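Local coordinates for putative glutathionylspermidine synthase (Methylobacillus flagellatus, PDB 3N6X), which is a putative glutathionylspermidine synthase of the circularly permuted ATP-grasp family, and so probably an ATP-dependent ligase, though its substrates remain unproven, at residues Asp73-Arg77 with Ser412-Leu417; Arg94-Leu98 with Val159-Leu164; Met173-Arg177 with Val193-Tyr199; Asn176-Met180 with Thr466-Trp470. All blocks are in the same frame, centred on the assembly; numbering follows the deposited sequence.

Contact 1: residues Asp73-Arg77 with Ser412-Leu417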
loop_
_atom_site.group_PDB
_atom_site.type_symbol
_atom_site.label_atom_id
_atom_site.label_comp_id
_atom_site.label_asym_id
_atom_site.label_seq_id
_atom_site.Cartn_x
_atom_site.Cartn_y
_atom_site.Cartn_z
ATOM N N ASP A 73 7.911 12.123 12.180
ATOM C CA ASP A 73 7.353 12.564 13.453
ATOM C C ASP A 73 7.581 11.460 14.491
ATOM O O ASP A 73 7.379 10.276 14.189
ATOM C CB ASP A 73 5.865 12.885 13.319
ATOM C CG ASP A 73 5.271 13.520 14.562
ATOM O OD1 ASP A 73 5.597 14.702 14.843
ATOM O OD2 ASP A 73 4.428 12.868 15.217
ATOM N N VAL A 74 8.031 11.842 15.701
ATOM C CA VAL A 74 8.392 10.885 16.761
ATOM C C VAL A 74 7.218 10.395 17.612
ATOM O O VAL A 74 7.418 9.553 18.493
ATOM C CB VAL A 74 9.610 11.354 17.617
ATOM C CG1 VAL A 74 10.834 11.615 16.734
ATOM C CG2 VAL A 74 9.266 12.590 18.450
ATOM N N VAL A 75 5.998 10.897 17.356
ATOM C CA VAL A 75 4.823 10.412 18.091
ATOM C C VAL A 75 4.257 9.200 17.343
ATOM O O VAL A 75 3.826 9.339 16.193
ATOM C CB VAL A 75 3.752 11.503 18.330
ATOM C CG1 VAL A 75 2.677 11.006 19.300
ATOM C CG2 VAL A 75 4.388 12.796 18.841
ATOM N N PRO A 76 4.358 7.976 17.919
ATOM C CA PRO A 76 3.898 6.797 17.179
ATOM C C PRO A 76 2.385 6.731 17.039
ATOM O O PRO A 76 1.643 7.300 17.849
ATOM C CB PRO A 76 4.426 5.630 18.016
ATOM C CG PRO A 76 4.493 6.171 19.404
ATOM C CD PRO A 76 4.882 7.611 19.253
ATOM N N ARG A 77 1.932 6.014 16.017
ATOM C CA ARG A 77 0.530 5.714 15.819
ATOM C C ARG A 77 0.316 4.376 16.532
ATOM O O ARG A 77 0.834 3.358 16.085
ATOM C CB ARG A 77 0.233 5.610 14.302
ATOM C CG ARG A 77 -1.148 5.122 13.963
ATOM C CD ARG A 77 -2.144 6.254 13.967
ATOM N NE ARG A 77 -3.493 5.790 13.666
ATOM C CZ ARG A 77 -3.963 5.614 12.434
ATOM N NH1 ARG A 77 -3.182 5.830 11.379
ATOM N NH2 ARG A 77 -5.210 5.199 12.247
ATOM N N SER A 412 -9.286 10.663 10.902
ATOM C CA SER A 412 -8.768 10.679 12.270
ATOM C C SER A 412 -7.451 11.415 12.387
ATOM O O SER A 412 -6.646 11.420 11.448
ATOM C CB SER A 412 -8.657 9.267 12.851
ATOM O OG SER A 412 -7.441 8.628 12.497
ATOM N N THR A 413 -7.256 12.080 13.530
ATOM C CA THR A 413 -6.046 12.834 13.812
ATOM C C THR A 413 -5.165 12.101 14.811
ATOM O O THR A 413 -5.665 11.427 15.712
ATOM C CB THR A 413 -6.387 14.237 14.292
ATOM O OG1 THR A 413 -7.445 14.165 15.254
ATOM C CG2 THR A 413 -6.774 15.160 13.155
ATOM N N CYS A 414 -3.860 12.227 14.645
ATOM C CA CYS A 414 -2.888 11.622 15.536
ATOM C C CYS A 414 -2.011 12.739 16.094
ATOM O O CYS A 414 -1.581 13.615 15.329
ATOM C CB CYS A 414 -2.060 10.574 14.793
ATOM S SG CYS A 414 -0.777 9.778 15.798
ATOM N N PRO A 415 -1.759 12.764 17.433
ATOM C CA PRO A 415 -0.915 13.830 18.001
ATOM C C PRO A 415 0.405 13.935 17.280
ATOM O O PRO A 415 1.062 12.932 17.040
ATOM C CB PRO A 415 -0.740 13.402 19.450
ATOM C CG PRO A 415 -1.930 12.593 19.730
ATOM C CD PRO A 415 -2.210 11.832 18.482
ATOM N N THR A 416 0.711 15.127 16.806
ATOM C CA THR A 416 1.882 15.385 15.992
ATOM C C THR A 416 2.546 16.652 16.488
ATOM O O THR A 416 1.856 17.624 16.827
ATOM C CB THR A 416 1.449 15.505 14.514
ATOM O OG1 THR A 416 0.530 14.456 14.205
ATOM C CG2 THR A 416 2.621 15.468 13.544
ATOM N N LEU A 417 3.882 16.653 16.541
ATOM C CA LEU A 417 4.628 17.820 16.984
ATOM C C LEU A 417 4.663 18.894 15.900
ATOM O O LEU A 417 5.266 18.697 14.839
ATOM C CB LEU A 417 6.048 17.436 17.436
ATOM C CG LEU A 417 6.135 16.758 18.802
ATOM C CD1 LEU A 417 7.284 15.798 18.851
ATOM C CD2 LEU A 417 6.251 17.780 19.915
#
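D73 meets the end of strand 413-418 with its carboxylate: OD1 accepts the backbone N-H of L417 at 3.1 Å, on the syn side and 17° out of the carboxylate plane. With CG anti to the backbone N (chi1 -172°), the acid reaches across to the strand and lies over the methyl of T416, whose CG2 is 3.3 Å from D73 OD1. The other oxygen, OD2, takes a weak bond from the N-H of V75 in its own loop and forms a salt bridge with K467 of strand 464-471. V74 adds an apolar touch, its CG2 standing 3.8 Å from CD1 of L417. V75 turns its CB toward the strand, right against the carbonyl oxygen of P415 (CB to O 3.3 Å), while its methyls part, CG1 toward P415 CB and CG2 toward L417 CD1, each at 4.2 Å. P76 contributes mainly its carbonyl oxygen, 4.0 Å from SG of C414. R77 then runs back along the strand, bent at chi2 (85°), so that CD passes C414 SG and the guanidinium ends near S412; E12 joins the two, salt-bridged to R77 NH2 and hydrogen-bonded to S412 OG. The loop leading into strand 77-79 is thus laid along strand 413-418 in the mixed sheet of the ATP-grasp region. Its charges are buried but paired: K467 NZ also bonds the carbonyls of V75 and P415, and this probably favours the ionised form of D73 even with E45 close by.

Contact 2: residues Arg94-Leu98 with Val159-Leu164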
loop_
_atom_site.group_PDB
_atom_site.type_symbol
_atom_site.label_atom_id
_atom_site.label_comp_id
_atom_site.label_asym_id
_atom_site.label_seq_id
_atom_site.Cartn_x
_atom_site.Cartn_y
_atom_site.Cartn_z
ATOM N N ARG A 94 -10.504 -9.147 2.566
ATOM C CA ARG A 94 -10.523 -8.348 1.352
ATOM C C ARG A 94 -9.542 -8.885 0.320
ATOM O O ARG A 94 -9.907 -9.056 -0.841
ATOM C CB ARG A 94 -10.213 -6.881 1.686
ATOM C CG ARG A 94 -10.457 -5.937 0.522
ATOM C CD ARG A 94 -10.183 -4.493 0.895
ATOM N NE ARG A 94 -10.381 -3.601 -0.252
ATOM C CZ ARG A 94 -11.486 -2.891 -0.468
ATOM N NH1 ARG A 94 -12.504 -2.956 0.385
ATOM N NH2 ARG A 94 -11.580 -2.107 -1.532
ATOM N N VAL A 95 -8.310 -9.189 0.748
ATOM C CA VAL A 95 -7.266 -9.709 -0.132
ATOM C C VAL A 95 -7.588 -11.119 -0.630
ATOM O O VAL A 95 -7.364 -11.401 -1.810
ATOM C CB VAL A 95 -5.857 -9.561 0.506
ATOM C CG1 VAL A 95 -4.789 -10.330 -0.283
ATOM C CG2 VAL A 95 -5.485 -8.091 0.619
ATOM N N LYS A 96 -8.236 -11.965 0.211
ATOM C CA LYS A 96 -8.660 -13.298 -0.265
ATOM C C LYS A 96 -9.664 -13.169 -1.396
ATOM O O LYS A 96 -9.518 -13.834 -2.411
ATOM C CB LYS A 96 -9.235 -14.162 0.869
ATOM C CG LYS A 96 -8.163 -14.755 1.780
ATOM C CD LYS A 96 -8.789 -15.429 3.008
ATOM C CE LYS A 96 -7.810 -16.327 3.732
ATOM N NZ LYS A 96 -8.396 -16.876 4.986
ATOM N N ALA A 97 -10.639 -12.269 -1.253
ATOM C CA ALA A 97 -11.675 -12.038 -2.276
ATOM C C ALA A 97 -11.066 -11.441 -3.558
ATOM O O ALA A 97 -11.452 -11.834 -4.650
ATOM C CB ALA A 97 -12.756 -11.120 -1.730
ATOM N N LEU A 98 -10.062 -10.551 -3.415
ATOM C CA LEU A 98 -9.357 -9.949 -4.556
ATOM C C LEU A 98 -8.581 -11.004 -5.362
ATOM O O LEU A 98 -8.647 -10.996 -6.596
ATOM C CB LEU A 98 -8.433 -8.807 -4.096
ATOM C CG LEU A 98 -9.144 -7.458 -3.784
ATOM C CD1 LEU A 98 -8.245 -6.542 -2.951
ATOM C CD2 LEU A 98 -9.566 -6.733 -5.076
ATOM N N VAL A 159 -11.387 1.441 3.699
ATOM C CA VAL A 159 -10.334 1.163 2.710
ATOM C C VAL A 159 -10.425 2.232 1.625
ATOM O O VAL A 159 -11.435 2.311 0.937
ATOM C CB VAL A 159 -10.429 -0.261 2.096
ATOM C CG1 VAL A 159 -9.362 -0.463 1.021
ATOM C CG2 VAL A 159 -10.338 -1.339 3.169
ATOM N N LEU A 160 -9.399 3.068 1.489
ATOM C CA LEU A 160 -9.391 4.109 0.453
ATOM C C LEU A 160 -9.044 3.542 -0.920
ATOM O O LEU A 160 -9.532 4.045 -1.932
ATOM C CB LEU A 160 -8.364 5.208 0.795
ATOM C CG LEU A 160 -8.802 6.338 1.714
ATOM C CD1 LEU A 160 -7.838 7.482 1.614
ATOM C CD2 LEU A 160 -10.173 6.840 1.363
ATOM N N GLU A 161 -8.130 2.559 -0.960
ATOM C CA GLU A 161 -7.572 2.043 -2.208
ATOM C C GLU A 161 -6.863 0.720 -1.971
ATOM O O GLU A 161 -6.325 0.500 -0.887
ATOM C CB GLU A 161 -6.548 3.073 -2.752
ATOM C CG GLU A 161 -6.151 2.892 -4.205
ATOM C CD GLU A 161 -5.235 3.979 -4.739
ATOM O OE1 GLU A 161 -4.593 4.677 -3.920
ATOM O OE2 GLU A 161 -5.163 4.132 -5.980
ATOM N N ASP A 162 -6.792 -0.129 -3.014
ATOM C CA ASP A 162 -6.041 -1.386 -2.983
ATOM C C ASP A 162 -4.767 -1.215 -3.846
ATOM O O ASP A 162 -4.798 -0.467 -4.817
ATOM C CB ASP A 162 -6.915 -2.549 -3.507
ATOM C CG ASP A 162 -8.197 -2.772 -2.702
ATOM O OD1 ASP A 162 -8.095 -3.160 -1.515
ATOM O OD2 ASP A 162 -9.301 -2.588 -3.273
ATOM N N ASN A 163 -3.642 -1.851 -3.457
ATOM C CA ASN A 163 -2.367 -1.760 -4.213
ATOM C C ASN A 163 -1.839 -3.154 -4.477
ATOM O O ASN A 163 -1.264 -3.769 -3.580
ATOM C CB ASN A 163 -1.326 -0.925 -3.451
ATOM C CG ASN A 163 -1.799 0.453 -3.095
ATOM O OD1 ASN A 163 -1.760 1.380 -3.912
ATOM N ND2 ASN A 163 -2.276 0.612 -1.867
ATOM N N LEU A 164 -2.059 -3.668 -5.704
ATOM C CA LEU A 164 -1.773 -5.058 -6.051
ATOM C C LEU A 164 -0.750 -5.236 -7.177
ATOM O O LEU A 164 -0.548 -6.365 -7.639
ATOM C CB LEU A 164 -3.102 -5.775 -6.449
ATOM C CG LEU A 164 -4.345 -5.520 -5.582
ATOM C CD1 LEU A 164 -5.582 -6.038 -6.270
ATOM C CD2 LEU A 164 -4.217 -6.170 -4.233
#
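Helix 94-98 and strand 159-163 cross at -55° with their axes 11.2 Å apart at closest approach, a gap that long side chains bridge. R94 does most of it. Its chain is extended from CG to NE, with CG anti to the backbone N (chi1 -170°), and it delivers the guanidinium side-on to the carboxylate of D162. R94 NE donates at 2.6 Å to the syn lone pair of D162 OD1, and R94 NH2 donates to D162 OD2 at 2.9 Å; the two planes are nearly coplanar, 28° apart. V159 lies over one face of the guanidinium, its CG1 3.4 Å above the plane and over the centre. The third nitrogen, NH1, bonds OD1 of N343, which fixes the rotation of the group further. A leucine in place of R94 would probably leave the buried D162 carboxylate without its countercharge, N343 OD1 without this donor and V159 CG1 without the flat group it packs on. One turn on, L98 sets CD1 3.7 Å from OD1 of D162, closing the acid in with hydrocarbon, and CD2 4.2 Å from CD1 of L164. Helix 327-335 supports the same side chains, V327 touching both R94 and L98 and M330 touching L98, while Y324 packs on R94 and D162. Within the sheet, V159 and L164 also touch the paired strand 144-151; helix 81-105 is set against the mixed sheet and helix 327-335 together.

Contact 3: residues Met173-Arg177 with Val193-Tyr199; sequences MLENR and VAPVEHY
R177 and V196 form the tight centre of this contact between helix 170-183 and the loop leading into helix 199-209. The guanidinium is held between two valines: V193 CG1 lies 3.3 Å above one face, V196 CG2 4.0 Å above the other, both offset toward the rim. V196 CG2 also packs on CB of R177 at 3.8 Å. Bends at chi2 (60°) and chi3 (47°) fold the arginine chain so that NH1 can donate to the carbonyl oxygen of A194 at 3.0 Å. Nearly a turn earlier in the helix, L174 presses CD2 on the backbone oxygen of V196, 3.4 Å away. Selenomethionine M173 is looser, its CE 4.1 Å from CB of Y199. The wetter side lies at the arginine's rim, where a water accepts from NH2 and donates to the same A194 oxygen, and a glycerol binds NH1; P195 beside the guanidinium is exposed, as is E197 near L174. An alanine in place of R177 would probably open a gap between the two valines and cost the A194 oxygen its NH1 donor and the water its NH2 partner. A charged group is thus wrapped in hydrocarbon, its charge answered by D468.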
loop_
_atom_site.group_PDB
_atom_site.type_symbol
_atom_site.label_atom_id
_atom_site.label_comp_id
_atom_site.label_asym_id
_atom_site.label_seq_id
_atom_site.Cartn_x
_atom_site.Cartn_y
_atom_site.Cartn_z
HETATM N N MSE A 173 8.476 1.541 6.781
HETATM C CA MSE A 173 7.928 0.855 7.954
HETATM C C MSE A 173 9.073 0.256 8.795
HETATM O O MSE A 173 9.105 0.435 10.017
HETATM C CB MSE A 173 6.931 -0.254 7.521
HETATM C CG MSE A 173 6.487 -1.164 8.678
HETATM SE SE MSE A 173 5.347 -2.637 8.117
HETATM C CE MSE A 173 6.692 -3.981 7.838
ATOM N N LEU A 174 10.014 -0.434 8.132
ATOM C CA LEU A 174 11.128 -1.083 8.815
ATOM C C LEU A 174 12.110 -0.090 9.421
ATOM O O LEU A 174 12.463 -0.231 10.592
ATOM C CB LEU A 174 11.833 -2.091 7.888
ATOM C CG LEU A 174 10.947 -3.256 7.422
ATOM C CD1 LEU A 174 11.628 -4.066 6.338
ATOM C CD2 LEU A 174 10.540 -4.148 8.588
ATOM N N GLU A 175 12.457 0.978 8.675
ATOM C CA GLU A 175 13.393 2.011 9.140
ATOM C C GLU A 175 12.822 2.901 10.216
ATOM O O GLU A 175 13.569 3.366 11.072
ATOM C CB GLU A 175 13.936 2.852 7.962
ATOM C CG GLU A 175 14.998 2.118 7.140
ATOM C CD GLU A 175 16.148 1.514 7.944
ATOM O OE1 GLU A 175 16.733 2.230 8.795
ATOM O OE2 GLU A 175 16.439 0.313 7.743
ATOM N N ASN A 176 11.506 3.151 10.191
ATOM C CA ASN A 176 10.889 3.988 11.215
ATOM C C ASN A 176 10.926 3.300 12.558
ATOM O O ASN A 176 11.158 3.960 13.565
ATOM C CB ASN A 176 9.461 4.389 10.840
ATOM C CG ASN A 176 9.392 5.390 9.723
ATOM O OD1 ASN A 176 10.400 5.979 9.321
ATOM N ND2 ASN A 176 8.208 5.555 9.149
ATOM N N ARG A 177 10.780 1.962 12.576
ATOM C CA ARG A 177 10.872 1.206 13.829
ATOM C C ARG A 177 12.305 1.273 14.390
ATOM O O ARG A 177 12.490 1.554 15.580
ATOM C CB ARG A 177 10.432 -0.262 13.642
ATOM C CG ARG A 177 10.665 -1.128 14.903
ATOM C CD ARG A 177 9.881 -0.612 16.127
ATOM N NE ARG A 177 8.481 -0.318 15.791
ATOM C CZ ARG A 177 7.530 -1.240 15.697
ATOM N NH1 ARG A 177 7.793 -2.507 15.991
ATOM N NH2 ARG A 177 6.308 -0.902 15.331
ATOM N N VAL A 193 5.269 -3.576 22.291
ATOM C CA VAL A 193 5.224 -3.381 20.838
ATOM C C VAL A 193 5.617 -4.647 20.079
ATOM O O VAL A 193 6.690 -5.199 20.321
ATOM C CB VAL A 193 6.047 -2.135 20.388
ATOM C CG1 VAL A 193 5.894 -1.879 18.881
ATOM C CG2 VAL A 193 5.650 -0.898 21.187
ATOM N N ALA A 194 4.733 -5.121 19.165
ATOM C CA ALA A 194 5.019 -6.300 18.336
ATOM C C ALA A 194 6.122 -5.971 17.312
ATOM O O ALA A 194 6.156 -4.856 16.792
ATOM C CB ALA A 194 3.761 -6.759 17.620
ATOM N N PRO A 195 7.078 -6.904 17.065
ATOM C CA PRO A 195 8.174 -6.601 16.122
ATOM C C PRO A 195 7.748 -6.657 14.651
ATOM O O PRO A 195 6.739 -7.278 14.326
ATOM C CB PRO A 195 9.211 -7.669 16.449
ATOM C CG PRO A 195 8.408 -8.834 16.907
ATOM C CD PRO A 195 7.214 -8.268 17.632
ATOM N N VAL A 196 8.546 -6.028 13.755
ATOM C CA VAL A 196 8.243 -5.959 12.314
ATOM C C VAL A 196 9.396 -6.439 11.438
ATOM O O VAL A 196 9.184 -6.731 10.254
ATOM C CB VAL A 196 7.787 -4.530 11.879
ATOM C CG1 VAL A 196 6.411 -4.190 12.438
ATOM C CG2 VAL A 196 8.816 -3.472 12.273
ATOM N N GLU A 197 10.629 -6.473 11.992
ATOM C CA GLU A 197 11.844 -6.743 11.201
ATOM C C GLU A 197 11.973 -8.123 10.558
ATOM O O GLU A 197 12.870 -8.330 9.735
ATOM C CB GLU A 197 13.119 -6.295 11.925
ATOM C CG GLU A 197 13.460 -7.085 13.177
ATOM C CD GLU A 197 14.723 -6.596 13.859
ATOM O OE1 GLU A 197 15.819 -6.767 13.276
ATOM O OE2 GLU A 197 14.611 -5.984 14.945
ATOM N N HIS A 198 11.043 -9.036 10.867
ATOM C CA HIS A 198 11.024 -10.378 10.275
ATOM C C HIS A 198 10.252 -10.404 8.925
ATOM O O HIS A 198 10.210 -11.444 8.268
ATOM C CB HIS A 198 10.428 -11.391 11.261
ATOM C CG HIS A 198 9.031 -11.061 11.702
ATOM N ND1 HIS A 198 8.743 -9.885 12.386
ATOM C CD2 HIS A 198 7.893 -11.777 11.569
ATOM C CE1 HIS A 198 7.447 -9.926 12.642
ATOM N NE2 HIS A 198 6.890 -11.041 12.165
ATOM N N TYR A 199 9.661 -9.251 8.520
ATOM C CA TYR A 199 8.903 -9.109 7.269
ATOM C C TYR A 199 9.656 -9.683 6.055
ATOM O O TYR A 199 9.122 -10.573 5.416
ATOM C CB TYR A 199 8.459 -7.631 7.030
ATOM C CG TYR A 199 7.824 -7.403 5.669
ATOM C CD1 TYR A 199 8.611 -7.215 4.529
ATOM C CD2 TYR A 199 6.439 -7.401 5.513
ATOM C CE1 TYR A 199 8.037 -7.070 3.272
ATOM C CE2 TYR A 199 5.852 -7.224 4.261
ATOM C CZ TYR A 199 6.656 -7.078 3.139
ATOM O OH TYR A 199 6.091 -6.899 1.902
HETATM O O HOH W 1 4.349 -3.046 15.772
#

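Contact 4: residues Asn176-Met180 with Thr466-Trp470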
loop_
_atom_site.group_PDB
_atom_site.type_symbol
_atom_site.label_atom_id
_atom_site.label_comp_id
_atom_site.label_asym_id
_atom_site.label_seq_id
_atom_site.Cartn_x
_atom_site.Cartn_y
_atom_site.Cartn_z
ATOM N N ASN A 176 11.506 3.151 10.191
ATOM C CA ASN A 176 10.889 3.988 11.215
ATOM C C ASN A 176 10.926 3.300 12.558
ATOM O O ASN A 176 11.158 3.960 13.565
ATOM C CB ASN A 176 9.461 4.389 10.840
ATOM C CG ASN A 176 9.392 5.390 9.723
ATOM O OD1 ASN A 176 10.400 5.979 9.321
ATOM N ND2 ASN A 176 8.208 5.555 9.149
ATOM N N ARG A 177 10.780 1.962 12.576
ATOM C CA ARG A 177 10.872 1.206 13.829
ATOM C C ARG A 177 12.305 1.273 14.390
ATOM O O ARG A 177 12.490 1.554 15.580
ATOM C CB ARG A 177 10.432 -0.262 13.642
ATOM C CG ARG A 177 10.665 -1.128 14.903
ATOM C CD ARG A 177 9.881 -0.612 16.127
ATOM N NE ARG A 177 8.481 -0.318 15.791
ATOM C CZ ARG A 177 7.530 -1.240 15.697
ATOM N NH1 ARG A 177 7.793 -2.507 15.991
ATOM N NH2 ARG A 177 6.308 -0.902 15.331
ATOM N N LYS A 178 13.306 1.014 13.517
ATOM C CA LYS A 178 14.728 1.035 13.849
ATOM C C LYS A 178 15.135 2.417 14.424
ATOM O O LYS A 178 15.839 2.474 15.423
ATOM C CB LYS A 178 15.551 0.683 12.596
ATOM C CG LYS A 178 16.997 0.330 12.876
ATOM C CD LYS A 178 17.786 0.093 11.579
ATOM C CE LYS A 178 19.266 0.360 11.758
ATOM N NZ LYS A 178 20.097 -0.802 11.335
HETATM N N MSE A 179 14.590 3.509 13.844
HETATM C CA MSE A 179 14.815 4.902 14.266
HETATM C C MSE A 179 14.266 5.162 15.681
HETATM O O MSE A 179 14.962 5.761 16.509
HETATM C CB MSE A 179 14.168 5.867 13.241
HETATM C CG MSE A 179 14.211 7.346 13.653
HETATM SE SE MSE A 179 16.044 7.986 13.923
HETATM C CE MSE A 179 16.464 8.374 12.157
HETATM N N MSE A 180 13.010 4.712 15.952
HETATM C CA MSE A 180 12.344 4.873 17.248
HETATM C C MSE A 180 13.075 4.108 18.344
HETATM O O MSE A 180 13.187 4.605 19.467
HETATM C CB MSE A 180 10.874 4.403 17.170
HETATM C CG MSE A 180 9.977 5.349 16.383
HETATM SE SE MSE A 180 9.618 7.064 17.252
HETATM C CE MSE A 180 8.728 6.459 18.805
ATOM N N THR A 466 6.068 10.813 7.763
ATOM C CA THR A 466 5.771 9.461 8.266
ATOM C C THR A 466 5.891 9.347 9.778
ATOM O O THR A 466 6.493 10.202 10.438
ATOM C CB THR A 466 6.594 8.378 7.569
ATOM O OG1 THR A 466 7.968 8.562 7.876
ATOM C CG2 THR A 466 6.369 8.335 6.068
ATOM N N LYS A 467 5.294 8.283 10.320
ATOM C CA LYS A 467 5.295 7.940 11.734
ATOM C C LYS A 467 5.560 6.461 11.844
ATOM O O LYS A 467 5.329 5.722 10.882
ATOM C CB LYS A 467 3.916 8.229 12.351
ATOM C CG LYS A 467 3.622 9.690 12.602
ATOM C CD LYS A 467 2.223 9.843 13.140
ATOM C CE LYS A 467 1.948 11.237 13.643
ATOM N NZ LYS A 467 2.207 11.353 15.100
ATOM N N ASP A 468 5.983 6.007 13.021
ATOM C CA ASP A 468 6.114 4.584 13.310
ATOM C C ASP A 468 4.729 4.111 13.747
ATOM O O ASP A 468 4.007 4.873 14.388
ATOM C CB ASP A 468 7.130 4.371 14.455
ATOM C CG ASP A 468 7.455 2.922 14.790
ATOM O OD1 ASP A 468 7.013 2.018 14.034
ATOM O OD2 ASP A 468 8.155 2.690 15.796
ATOM N N THR A 469 4.335 2.893 13.369
ATOM C CA THR A 469 3.044 2.330 13.788
ATOM C C THR A 469 3.296 1.206 14.764
ATOM O O THR A 469 3.959 0.213 14.419
ATOM C CB THR A 469 2.203 1.856 12.569
ATOM O OG1 THR A 469 2.103 2.913 11.627
ATOM C CG2 THR A 469 0.801 1.381 12.967
ATOM N N TRP A 470 2.774 1.352 15.983
ATOM C CA TRP A 470 2.938 0.355 17.032
ATOM C C TRP A 470 1.706 -0.515 17.150
ATOM O O TRP A 470 0.607 -0.001 17.354
ATOM C CB TRP A 470 3.191 1.036 18.379
ATOM C CG TRP A 470 4.514 1.737 18.514
ATOM C CD1 TRP A 470 5.510 1.823 17.581
ATOM C CD2 TRP A 470 4.990 2.424 19.676
ATOM N NE1 TRP A 470 6.564 2.552 18.081
ATOM C CE2 TRP A 470 6.273 2.932 19.368
ATOM C CE3 TRP A 470 4.451 2.665 20.957
ATOM C CZ2 TRP A 470 7.036 3.647 20.299
ATOM C CZ3 TRP A 470 5.198 3.393 21.869
ATOM C CH2 TRP A 470 6.477 3.869 21.543
HETATM O O HOH W 2 5.696 3.626 9.349
#
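OD2 of D468 is gripped from two directions, by NE of R177 and by NE1 of W470, where helix 170-183 packs on strand 464-471 of the mixed sheet in this ATP-grasp-type protein. R177 NE reaches D468 OD2 at 3.0 Å on its syn lone pair, nearly straight at 161°. R177 NH2 reaches D468 OD1 at 3.3 Å, making a side-on, two-nitrogen salt bridge, though the guanidinium and carboxylate planes are turned 43° apart. W470 NE1 donates to D468 OD2 at 2.8 Å from well above the carboxylate plane, with OD2 lying in the plane of the ring. Two donors on one oxygen leave the carboxylate little freedom to turn and are likely to favour its ionised form. On the other side of the acid, selenomethionine M180 lays CG 3.3 Å from D468 OD2; bent at both chi2 and chi3, the chain brings CE to the indole. T466 OG1, the K467 oxygen and a water compete for the two N-H groups of N176 ND2, the first two through weak bonds. F188 of helix 185-190 packs against R177, M180, D468 and W470. The methyl CE of M180 ends 3.6 Å from CZ2 of W470.

How the contacts relate
Contacts 3 and 4 share N176 and R177 on helix 170-183; their centres are about 8 Å apart, and V193 CG2 lies 3.7 Å from W470 CD2. Contact 4 also meets contact 1, about 11 Å away between centres: K467 NZ, on the strand of contact 4, bridges to D73 OD2 at 2.7 Å, and M180 CE reaches V74 O at 3.4 Å. Contact 2 stands apart, its centre about 22 to 26 Å from the others, though it reaches the same mixed sheet as contacts 1 and 4. The glycerol on R177 and the sulfate about 5 Å from L164's side chain probably come from the crystallisation liquor, so neither establishes a substrate site.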